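Local coordinates for Blo t 1 allergen (Blomia tropicalis, PDB 5JT8), which is a mite allergen of the papain-like cysteine protease family, with a propeptide region of the inhibitory I29 type, and probably acts as a peptidase once matured, at residues C168-Y177 and E189-T197. Sequence-based numbering, arbitrary orientation.
Unlike the reference sequence in segment 168-177: Pro175 (reference Ser).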
# COMPACT_ATOMS: atom_id res chain seq x y z
N CYS A 168 4.71 -16.11 8.14
CA CYS A 168 4.59 -16.47 9.53
C CYS A 168 3.33 -15.91 10.17
O CYS A 168 3.03 -16.23 11.31
CB CYS A 168 5.85 -16.03 10.28
SG CYS A 168 7.36 -16.77 9.58
N THR A 169 2.59 -15.09 9.42
CA THR A 169 1.24 -14.69 9.83
C THR A 169 0.22 -15.46 8.99
O THR A 169 -0.99 -15.23 9.10
CB THR A 169 0.97 -13.16 9.68
OG1 THR A 169 0.96 -12.80 8.29
CG2 THR A 169 2.01 -12.35 10.39
N TYR A 170 0.73 -16.38 8.17
CA TYR A 170 -0.11 -17.24 7.34
C TYR A 170 -1.02 -18.11 8.20
O TYR A 170 -0.53 -18.94 8.99
CB TYR A 170 0.77 -18.11 6.44
CG TYR A 170 0.02 -18.82 5.33
CD1 TYR A 170 -0.95 -18.15 4.60
CD2 TYR A 170 0.29 -20.13 5.01
CE1 TYR A 170 -1.63 -18.79 3.58
CE2 TYR A 170 -0.38 -20.77 4.00
CZ TYR A 170 -1.34 -20.10 3.28
OH TYR A 170 -2.02 -20.75 2.26
N ASN A 171 -2.33 -17.94 8.03
CA ASN A 171 -3.33 -18.61 8.88
C ASN A 171 -3.12 -20.13 9.00
O ASN A 171 -3.22 -20.68 10.09
CB ASN A 171 -4.73 -18.34 8.34
CG ASN A 171 -5.83 -18.70 9.34
OD1 ASN A 171 -5.57 -19.30 10.38
ND2 ASN A 171 -7.06 -18.31 9.02
N ARG A 172 -2.80 -20.78 7.88
CA ARG A 172 -2.55 -22.23 7.89
C ARG A 172 -1.33 -22.61 8.74
O ARG A 172 -1.25 -23.73 9.26
CB ARG A 172 -2.35 -22.75 6.47
CG ARG A 172 -3.63 -22.90 5.67
CD ARG A 172 -3.63 -24.24 4.90
NE ARG A 172 -3.04 -24.11 3.58
CZ ARG A 172 -2.76 -25.13 2.78
NH1 ARG A 172 -3.02 -26.38 3.15
NH2 ARG A 172 -2.23 -24.90 1.59
N TYR A 173 -0.38 -21.70 8.87
CA TYR A 173 0.82 -21.94 9.66
C TYR A 173 0.55 -21.69 11.14
O TYR A 173 0.87 -22.53 12.00
CB TYR A 173 1.99 -21.05 9.20
CG TYR A 173 3.18 -21.14 10.13
CD1 TYR A 173 4.01 -22.26 10.13
CD2 TYR A 173 3.45 -20.12 11.04
CE1 TYR A 173 5.09 -22.35 11.00
CE2 TYR A 173 4.52 -20.21 11.91
CZ TYR A 173 5.34 -21.32 11.88
OH TYR A 173 6.40 -21.39 12.75
N ASP A 174 -0.01 -20.52 11.43
CA ASP A 174 -0.32 -20.10 12.78
C ASP A 174 -1.75 -19.54 12.80
O ASP A 174 -1.98 -18.40 12.39
CB ASP A 174 0.70 -19.05 13.27
CG ASP A 174 0.55 -18.70 14.75
OD1 ASP A 174 -0.53 -18.95 15.33
OD2 ASP A 174 1.51 -18.17 15.33
N PRO A 175 -2.70 -20.36 13.27
CA PRO A 175 -4.12 -19.98 13.34
C PRO A 175 -4.41 -18.79 14.27
O PRO A 175 -5.51 -18.25 14.22
CB PRO A 175 -4.81 -21.26 13.86
CG PRO A 175 -3.71 -22.16 14.34
CD PRO A 175 -2.51 -21.80 13.52
N SER A 176 -3.44 -18.37 15.07
CA SER A 176 -3.62 -17.20 15.90
C SER A 176 -3.51 -15.92 15.06
O SER A 176 -3.73 -14.82 15.58
CB SER A 176 -2.60 -17.17 17.04
OG SER A 176 -1.31 -16.81 16.58
N TYR A 177 -3.15 -16.06 13.78
CA TYR A 177 -3.15 -14.93 12.84
C TYR A 177 -4.16 -15.16 11.73
O TYR A 177 -4.47 -16.30 11.40
CB TYR A 177 -1.76 -14.70 12.23
CG TYR A 177 -0.73 -14.23 13.23
CD1 TYR A 177 -0.54 -12.88 13.47
CD2 TYR A 177 0.05 -15.14 13.94
CE1 TYR A 177 0.41 -12.44 14.40
CE2 TYR A 177 0.99 -14.72 14.86
CZ TYR A 177 1.17 -13.37 15.08
OH TYR A 177 2.12 -12.95 16.00
N GLU A 189 -2.76 -7.30 11.59
CA GLU A 189 -2.23 -8.59 11.93
C GLU A 189 -0.71 -8.57 11.83
O GLU A 189 -0.03 -9.19 12.65
CB GLU A 189 -2.82 -9.65 11.03
CG GLU A 189 -4.30 -9.98 11.33
CD GLU A 189 -4.52 -10.64 12.69
OE1 GLU A 189 -4.66 -9.91 13.69
OE2 GLU A 189 -4.56 -11.89 12.76
N ALA A 190 -0.19 -7.83 10.85
CA ALA A 190 1.25 -7.71 10.69
C ALA A 190 1.90 -7.00 11.88
O ALA A 190 2.94 -7.44 12.39
CB ALA A 190 1.57 -6.96 9.38
N PHE A 191 1.31 -5.89 12.32
CA PHE A 191 1.81 -5.18 13.50
C PHE A 191 1.75 -6.07 14.72
O PHE A 191 2.65 -6.05 15.55
CB PHE A 191 1.00 -3.91 13.76
CG PHE A 191 1.29 -2.81 12.79
CD1 PHE A 191 2.60 -2.44 12.51
CD2 PHE A 191 0.25 -2.17 12.13
CE1 PHE A 191 2.87 -1.44 11.61
CE2 PHE A 191 0.51 -1.16 11.23
CZ PHE A 191 1.81 -0.78 10.96
N LYS A 192 0.66 -6.84 14.85
CA LYS A 192 0.52 -7.81 15.94
C LYS A 192 1.74 -8.73 15.99
O LYS A 192 2.29 -9.02 17.05
CB LYS A 192 -0.76 -8.62 15.75
CG LYS A 192 -0.97 -9.74 16.76
CD LYS A 192 -2.26 -10.53 16.48
CE LYS A 192 -3.50 -9.65 16.64
NZ LYS A 192 -4.74 -10.36 16.22
N TYR A 193 2.17 -9.19 14.82
CA TYR A 193 3.32 -10.06 14.71
C TYR A 193 4.58 -9.30 15.11
O TYR A 193 5.49 -9.84 15.74
CB TYR A 193 3.42 -10.61 13.29
CG TYR A 193 4.54 -11.59 13.11
CD1 TYR A 193 5.82 -11.15 12.79
CD2 TYR A 193 4.33 -12.96 13.27
CE1 TYR A 193 6.86 -12.03 12.63
CE2 TYR A 193 5.37 -13.86 13.11
CZ TYR A 193 6.63 -13.40 12.79
OH TYR A 193 7.66 -14.27 12.62
N MET A 194 4.63 -8.03 14.76
CA MET A 194 5.77 -7.20 15.09
C MET A 194 5.89 -6.97 16.60
O MET A 194 6.98 -6.80 17.13
CB MET A 194 5.67 -5.87 14.35
CG MET A 194 6.05 -5.99 12.89
SD MET A 194 6.29 -4.35 12.21
CE MET A 194 5.40 -4.51 10.66
N ILE A 195 4.76 -7.01 17.29
CA ILE A 195 4.76 -6.91 18.75
C ILE A 195 5.21 -8.21 19.39
O ILE A 195 6.14 -8.24 20.21
CB ILE A 195 3.36 -6.55 19.30
CG1 ILE A 195 3.00 -5.11 18.93
CG2 ILE A 195 3.29 -6.73 20.81
CD1 ILE A 195 1.52 -4.84 19.03
N ARG A 196 4.54 -9.30 19.04
CA ARG A 196 4.74 -10.54 19.78
C ARG A 196 6.04 -11.24 19.43
O ARG A 196 6.62 -11.94 20.26
CB ARG A 196 3.54 -11.46 19.54
CG ARG A 196 2.23 -10.88 20.02
CD ARG A 196 1.05 -11.77 19.67
NE ARG A 196 -0.23 -11.14 20.00
CZ ARG A 196 -1.42 -11.60 19.64
NH1 ARG A 196 -1.52 -12.71 18.91
NH2 ARG A 196 -2.52 -10.94 19.99
N THR A 197 6.49 -11.06 18.19
CA THR A 197 7.63 -11.84 17.67
C THR A 197 8.75 -10.94 17.15
O THR A 197 9.93 -11.21 17.35
CB THR A 197 7.17 -12.77 16.53
OG1 THR A 197 6.12 -13.61 17.00
CG2 THR A 197 8.33 -13.64 16.00
O HOH W 1 -5.50 -12.87 15.18
O HOH W 2 0.50 -15.19 18.01
O HOH W 3 4.06 -14.87 16.24
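The Tyr177 ring lies against helix 187-196 between Lys192 and Tyr193, packing the loop that leaves the disulfide-bonded end of helix 162-168 against the next helix of the papain-like fold, within its mainly helical domain. The tight part is aromatic: the two tyrosine ring planes meet obliquely, at 57°. A chi1 of -177° extends the Tyr193 ring away from its own backbone N, bringing CD2 within 3.7 Å of both Tyr177 CZ and Thr169 CG2. Farther along the ring, CE2 reaches Cys168 CB, next to the Cys168-Cys214 disulfide. Both polar ends on this side look beyond the contact, Tyr193 OH to Glu164 and Thr169 OG1 to Leu165 O. No direct hydrogen bond crosses the interface; water bridges the looser, solvent side at Ser176, Lys192 and Arg196. At its border the buried Glu189 carboxylate brings OE2 within 3.4 Å of Tyr177 CA, while OE1 uses its syn lone pair for an intrahelical salt bridge to Lys192 NZ (2.6 Å). One water donates to Ser176 O and Glu189 OE2 and accepts from Lys192 NZ. Arg196 NH1 makes a weak 3.3 Å bond to a second water, which donates to Ser176 OG. Asp174 OD1 accepts from Ser176 N, closing an Asx turn, and also from Ser176 OG. A third water joins Tyr177 OH (2.7 Å) to Thr197 OG1 just past the helix end.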